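Long-range contact in purine nucleoside phosphorylase (Anopheles gambiae, PDB 2P4S), which catalyses the phosphorolysis of purine nucleosides, chiefly inosine and 2'-deoxyinosine, to free base and pentose 1-phosphate in purine salvage: residues P242-N256 / I310-A322. Sequence-based numbering, arbitrary orientation.
With DIH (7-[[(3R,4R)-3-(hydroxymethyl)-4-oxidanyl-pyrrolidin-1-ium-1-yl]methyl]-3,5-dihydropyrrolo[3,2-d]pyrimidin-4-one), chain H.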
loop_
_atom_site.group_PDB
_atom_site.type_symbol
_atom_site.label_atom_id
_atom_site.label_comp_id
_atom_site.label_asym_id
_atom_site.label_seq_id
_atom_site.Cartn_x
_atom_site.Cartn_y
_atom_site.Cartn_z
ATOM N N PRO A 242 10.284 -21.976 3.380
ATOM C CA PRO A 242 10.824 -21.634 2.047
ATOM C C PRO A 242 10.765 -20.129 1.709
ATOM O O PRO A 242 9.998 -19.373 2.324
ATOM C CB PRO A 242 9.927 -22.438 1.079
ATOM C CG PRO A 242 8.599 -22.626 1.809
ATOM C CD PRO A 242 8.929 -22.593 3.308
ATOM N N ARG A 243 11.560 -19.713 0.729
ATOM C CA ARG A 243 11.527 -18.348 0.237
ATOM C C ARG A 243 10.108 -17.984 -0.240
ATOM O O ARG A 243 9.601 -16.888 0.093
ATOM C CB ARG A 243 12.501 -18.128 -0.938
ATOM C CG ARG A 243 12.893 -16.655 -1.147
ATOM C CD ARG A 243 12.062 -15.766 -0.268
ATOM N NE ARG A 243 12.843 -14.643 0.110
ATOM C CZ ARG A 243 12.609 -13.834 1.123
ATOM N NH1 ARG A 243 11.577 -13.980 1.941
ATOM N NH2 ARG A 243 13.469 -12.861 1.297
ATOM N N PHE A 244 9.502 -18.900 -1.016
ATOM C CA PHE A 244 8.210 -18.716 -1.643
ATOM C C PHE A 244 7.292 -19.838 -1.270
ATOM O O PHE A 244 7.746 -20.949 -1.021
ATOM C CB PHE A 244 8.340 -18.726 -3.177
ATOM C CG PHE A 244 9.347 -17.799 -3.684
ATOM C CD1 PHE A 244 9.125 -16.408 -3.618
ATOM C CD2 PHE A 244 10.545 -18.298 -4.218
ATOM C CE1 PHE A 244 10.069 -15.514 -4.068
ATOM C CE2 PHE A 244 11.522 -17.409 -4.701
ATOM C CZ PHE A 244 11.283 -16.011 -4.624
ATOM N N PHE A 245 5.990 -19.565 -1.249
ATOM C CA PHE A 245 5.002 -20.631 -1.003
ATOM C C PHE A 245 3.625 -20.151 -1.442
ATOM O O PHE A 245 3.386 -18.918 -1.577
ATOM C CB PHE A 245 4.997 -21.070 0.470
ATOM C CG PHE A 245 4.654 -19.952 1.440
ATOM C CD1 PHE A 245 3.340 -19.798 1.910
ATOM C CD2 PHE A 245 5.643 -19.063 1.884
ATOM C CE1 PHE A 245 3.024 -18.739 2.769
ATOM C CE2 PHE A 245 5.345 -18.016 2.766
ATOM C CZ PHE A 245 4.040 -17.841 3.209
ATOM N N GLY A 246 2.726 -21.120 -1.644
ATOM C CA GLY A 246 1.370 -20.848 -2.136
ATOM C C GLY A 246 0.396 -20.704 -0.988
ATOM O O GLY A 246 0.610 -21.272 0.099
ATOM N N MET A 247 -0.709 -19.995 -1.226
ATOM C CA MET A 247 -1.692 -19.707 -0.144
ATOM C C MET A 247 -2.928 -20.623 -0.123
ATOM O O MET A 247 -3.794 -20.480 0.743
ATOM C CB MET A 247 -2.106 -18.224 -0.211
ATOM C CG MET A 247 -0.935 -17.258 0.095
ATOM S SD MET A 247 -0.341 -17.478 1.790
ATOM C CE MET A 247 -1.733 -16.906 2.758
ATOM N N ALA A 248 -3.001 -21.584 -1.042
ATOM C CA ALA A 248 -4.176 -22.447 -1.141
ATOM C C ALA A 248 -4.428 -23.200 0.172
ATOM O O ALA A 248 -3.507 -23.785 0.739
ATOM C CB ALA A 248 -4.054 -23.434 -2.287
ATOM N N ASN A 249 -5.691 -23.178 0.623
ATOM C CA ASN A 249 -6.117 -23.819 1.874
ATOM C C ASN A 249 -5.381 -23.314 3.107
ATOM O O ASN A 249 -5.235 -24.041 4.083
ATOM C CB ASN A 249 -6.022 -25.349 1.776
ATOM C CG ASN A 249 -6.692 -25.892 0.511
ATOM O OD1 ASN A 249 -7.765 -25.427 0.096
ATOM N ND2 ASN A 249 -6.029 -26.831 -0.130
ATOM N N THR A 250 -4.943 -22.060 3.083
ATOM C CA THR A 250 -4.332 -21.412 4.264
ATOM C C THR A 250 -5.272 -21.471 5.434
ATOM O O THR A 250 -4.856 -21.820 6.551
ATOM C CB THR A 250 -3.985 -19.944 3.956
ATOM O OG1 THR A 250 -2.879 -19.919 3.056
ATOM C CG2 THR A 250 -3.652 -19.138 5.201
ATOM N N TYR A 251 -6.529 -21.098 5.207
ATOM C CA TYR A 251 -7.554 -21.209 6.251
ATOM C C TYR A 251 -8.185 -22.602 6.096
ATOM O O TYR A 251 -8.889 -22.867 5.124
ATOM C CB TYR A 251 -8.580 -20.073 6.139
ATOM C CG TYR A 251 -7.951 -18.735 6.384
ATOM C CD1 TYR A 251 -7.703 -18.280 7.683
ATOM C CD2 TYR A 251 -7.553 -17.934 5.311
ATOM C CE1 TYR A 251 -7.074 -17.047 7.903
ATOM C CE2 TYR A 251 -6.931 -16.704 5.516
ATOM C CZ TYR A 251 -6.696 -16.267 6.810
ATOM O OH TYR A 251 -6.099 -15.030 6.984
ATOM N N ASP A 252 -7.894 -23.491 7.041
ATOM C CA ASP A 252 -8.055 -24.933 6.795
ATOM C C ASP A 252 -9.516 -25.330 6.502
ATOM O O ASP A 252 -10.383 -25.117 7.339
ATOM C CB ASP A 252 -7.462 -25.742 7.943
ATOM C CG ASP A 252 -7.409 -27.232 7.622
ATOM O OD1 ASP A 252 -6.513 -27.650 6.831
ATOM O OD2 ASP A 252 -8.294 -27.955 8.143
ATOM N N PRO A 253 -9.801 -25.833 5.288
ATOM C CA PRO A 253 -11.198 -26.180 4.938
ATOM C C PRO A 253 -11.884 -27.157 5.904
ATOM O O PRO A 253 -13.048 -26.947 6.265
ATOM C CB PRO A 253 -11.065 -26.770 3.519
ATOM C CG PRO A 253 -9.871 -26.081 2.967
ATOM C CD PRO A 253 -8.890 -26.039 4.141
ATOM N N LYS A 254 -11.160 -28.174 6.355
ATOM C CA LYS A 254 -11.698 -29.151 7.285
ATOM C C LYS A 254 -12.015 -28.586 8.641
ATOM O O LYS A 254 -13.031 -28.965 9.225
ATOM C CB LYS A 254 -10.746 -30.319 7.461
ATOM C CG LYS A 254 -10.710 -31.335 6.351
ATOM C CD LYS A 254 -9.503 -32.230 6.621
ATOM C CE LYS A 254 -9.620 -33.578 5.945
ATOM N NZ LYS A 254 -8.507 -34.497 6.482
ATOM N N LEU A 255 -11.167 -27.705 9.179
ATOM C CA LEU A 255 -11.486 -27.077 10.473
ATOM C C LEU A 255 -12.663 -26.127 10.359
ATOM O O LEU A 255 -13.509 -26.065 11.265
ATOM C CB LEU A 255 -10.278 -26.365 11.084
ATOM C CG LEU A 255 -9.143 -27.281 11.591
ATOM C CD1 LEU A 255 -7.879 -26.491 11.999
ATOM C CD2 LEU A 255 -9.658 -28.199 12.749
ATOM N N ASN A 256 -12.729 -25.388 9.249
ATOM C CA ASN A 256 -13.902 -24.559 8.945
ATOM C C ASN A 256 -15.197 -25.389 8.870
ATOM O O ASN A 256 -16.223 -24.970 9.394
ATOM C CB ASN A 256 -13.706 -23.781 7.637
ATOM C CG ASN A 256 -12.895 -22.504 7.827
ATOM O OD1 ASN A 256 -12.806 -21.664 6.918
ATOM N ND2 ASN A 256 -12.331 -22.338 8.988
ATOM N N ILE A 310 -1.191 -15.106 10.303
ATOM C CA ILE A 310 -1.498 -16.240 9.437
ATOM C C ILE A 310 -0.419 -16.515 8.392
ATOM O O ILE A 310 -0.058 -17.645 8.182
ATOM C CB ILE A 310 -2.909 -16.060 8.763
ATOM C CG1 ILE A 310 -4.011 -16.029 9.856
ATOM C CG2 ILE A 310 -3.167 -17.178 7.743
ATOM C CD1 ILE A 310 -4.379 -17.441 10.475
ATOM N N ILE A 311 0.114 -15.489 7.741
ATOM C CA ILE A 311 1.149 -15.686 6.731
ATOM C C ILE A 311 2.441 -16.257 7.349
ATOM O O ILE A 311 3.105 -17.156 6.791
ATOM C CB ILE A 311 1.424 -14.341 6.015
ATOM C CG1 ILE A 311 0.280 -14.006 5.060
ATOM C CG2 ILE A 311 2.734 -14.341 5.250
ATOM C CD1 ILE A 311 0.479 -12.656 4.327
ATOM N N THR A 312 2.799 -15.727 8.511
ATOM C CA THR A 312 3.927 -16.277 9.286
ATOM C C THR A 312 3.684 -17.741 9.695
ATOM O O THR A 312 4.577 -18.556 9.620
ATOM C CB THR A 312 4.184 -15.389 10.518
ATOM O OG1 THR A 312 4.408 -14.031 10.071
ATOM C CG2 THR A 312 5.377 -15.899 11.303
ATOM N N ALA A 313 2.475 -18.064 10.138
ATOM C CA ALA A 313 2.114 -19.428 10.504
ATOM C C ALA A 313 2.267 -20.385 9.323
ATOM O O ALA A 313 2.836 -21.454 9.453
ATOM C CB ALA A 313 0.711 -19.483 11.028
ATOM N N ARG A 314 1.770 -19.979 8.166
ATOM C CA ARG A 314 1.797 -20.803 6.954
ATOM C C ARG A 314 3.220 -21.002 6.524
ATOM O O ARG A 314 3.588 -22.077 6.121
ATOM C CB ARG A 314 0.993 -20.122 5.812
ATOM C CG ARG A 314 -0.509 -20.151 6.065
ATOM C CD ARG A 314 -0.968 -21.589 6.459
ATOM N NE ARG A 314 -1.042 -22.426 5.273
ATOM C CZ ARG A 314 -0.924 -23.754 5.248
ATOM N NH1 ARG A 314 -0.695 -24.433 6.379
ATOM N NH2 ARG A 314 -1.017 -24.394 4.064
ATOM N N HIS A 315 4.019 -19.947 6.626
ATOM C CA HIS A 315 5.448 -20.009 6.320
ATOM C C HIS A 315 6.178 -21.131 7.065
ATOM O O HIS A 315 6.945 -21.834 6.454
ATOM C CB HIS A 315 6.142 -18.652 6.568
ATOM C CG HIS A 315 7.592 -18.630 6.138
ATOM N ND1 HIS A 315 8.630 -18.428 7.017
ATOM C CD2 HIS A 315 8.167 -18.832 4.928
ATOM C CE1 HIS A 315 9.776 -18.491 6.372
ATOM N NE2 HIS A 315 9.522 -18.721 5.099
ATOM N N CYS A 316 5.947 -21.220 8.366
ATOM C CA CYS A 316 6.390 -22.270 9.298
ATOM C C CYS A 316 5.798 -23.659 9.081
ATOM O O CYS A 316 6.163 -24.553 9.822
ATOM C CB CYS A 316 5.808 -21.978 10.704
ATOM S SG CYS A 316 6.411 -20.669 11.479
ATOM N N GLY A 317 4.794 -23.792 8.213
ATOM C CA GLY A 317 4.097 -25.066 7.969
ATOM C C GLY A 317 2.981 -25.342 8.959
ATOM O O GLY A 317 2.543 -26.483 9.081
ATOM N N MET A 318 2.528 -24.336 9.712
ATOM C CA MET A 318 1.410 -24.534 10.690
ATOM C C MET A 318 0.030 -24.614 10.017
ATOM O O MET A 318 -0.178 -23.995 8.957
ATOM C CB MET A 318 1.391 -23.436 11.749
ATOM C CG MET A 318 2.631 -23.453 12.634
ATOM S SD MET A 318 2.754 -21.973 13.680
ATOM C CE MET A 318 1.656 -22.158 15.087
ATOM N N THR A 319 -0.883 -25.383 10.617
ATOM C CA THR A 319 -2.291 -25.411 10.188
ATOM C C THR A 319 -3.028 -24.262 10.869
ATOM O O THR A 319 -2.831 -24.046 12.055
ATOM C CB THR A 319 -2.963 -26.767 10.506
ATOM O OG1 THR A 319 -2.237 -27.778 9.802
ATOM C CG2 THR A 319 -4.433 -26.810 10.043
ATOM N N CYS A 320 -3.848 -23.532 10.103
ATOM C CA CYS A 320 -4.500 -22.309 10.568
ATOM C C CYS A 320 -6.016 -22.373 10.507
ATOM O O CYS A 320 -6.586 -22.883 9.528
ATOM C CB CYS A 320 -4.045 -21.106 9.734
ATOM S SG CYS A 320 -2.267 -20.764 9.791
ATOM N N PHE A 321 -6.638 -21.862 11.577
ATOM C CA PHE A 321 -8.061 -21.677 11.686
ATOM C C PHE A 321 -8.204 -20.241 12.214
ATOM O O PHE A 321 -7.426 -19.807 13.070
ATOM C CB PHE A 321 -8.688 -22.681 12.682
ATOM C CG PHE A 321 -10.142 -22.425 12.943
ATOM C CD1 PHE A 321 -10.569 -21.912 14.175
ATOM C CD2 PHE A 321 -11.104 -22.630 11.921
ATOM C CE1 PHE A 321 -11.907 -21.608 14.407
ATOM C CE2 PHE A 321 -12.473 -22.341 12.135
ATOM C CZ PHE A 321 -12.885 -21.847 13.381
ATOM N N ALA A 322 -9.153 -19.488 11.677
ATOM C CA ALA A 322 -9.368 -18.121 12.137
ATOM C C ALA A 322 -10.814 -17.674 11.988
ATOM O O ALA A 322 -11.501 -18.110 11.072
ATOM C CB ALA A 322 -8.438 -17.154 11.371
HETATM O "O5'" DIH H . 8.752 -18.005 -7.997
HETATM C "C5'" DIH H . 8.903 -16.789 -7.268
HETATM C "C4'" DIH H . 9.445 -15.706 -8.207
HETATM C "C6'" DIH H . 8.734 -15.705 -9.576
HETATM C "C3'" DIH H . 9.273 -14.309 -7.607
HETATM O "O3'" DIH H . 10.426 -13.506 -7.893
HETATM C "C2'" DIH H . 8.110 -13.714 -8.403
HETATM N "N1'" DIH H . 8.342 -14.290 -9.752
HETATM C C10 DIH H . 7.203 -14.045 -10.638
HETATM C C9 DIH H . 5.966 -14.900 -10.488
HETATM C C8 DIH H . 5.697 -16.093 -11.174
HETATM N N7 DIH H . 4.467 -16.576 -10.815
HETATM C C5 DIH H . 3.919 -15.692 -9.941
HETATM C C6 DIH H . 2.621 -15.619 -9.223
HETATM O O6 DIH H . 1.748 -16.529 -9.366
HETATM N N1 DIH H . 2.441 -14.574 -8.415
HETATM C C2 DIH H . 3.385 -13.603 -8.228
HETATM N N3 DIH H . 4.557 -13.599 -8.861
HETATM C C4 DIH H . 4.825 -14.651 -9.726
HETATM O O HOH W 1 -0.972 -22.785 2.054
HETATM O O HOH W 2 -3.883 -24.261 7.214
#
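The loop 242-252, which lends a phenylalanine to the active site of the neighbouring subunit in the trimer, is held on the end of helix 307-315 and the start of strand 319-329. His315 NE2 donates to Pro242 O (2.9 Å), which lies in the imidazole plane; the bond is bent. ND1 is hydrogen-bonded to Arg186. His315 CA sits over one face of the Phe245 ring, a CH-pi contact. The Arg314 chain is bent at chi2 and chi3 (-49° and -77°), which puts NH1 at Met318 O (2.7 Å). NH2 donates to a water, which donates in turn to Gly246 O and Ala248 O. Arg314 CG lies alongside Thr250 CG2 (3.4 Å). Thr250 CG2 is also 3.2 Å from Ile310 CG2, tighter than usual van der Waals contact. Asp252 N makes a nearly straight bond to Cys320 O (2.9 Å). Asp252 is the N-cap of helix 253-265; its OD2 accepts from Leu255 N (3.1 Å). Ala322 CB meets the Tyr251 ring edge at CE1 (3.7 Å), while the Tyr251 hydroxyl is hydrogen-bonded to His220 ND1. Phe244 packs one face on DIH C5', beside Tyr173 and His342 of the neighbouring subunit. Strand 319-329 runs between strands 195-204 and 214-221, and helix 178-191 packs against helix 307-315.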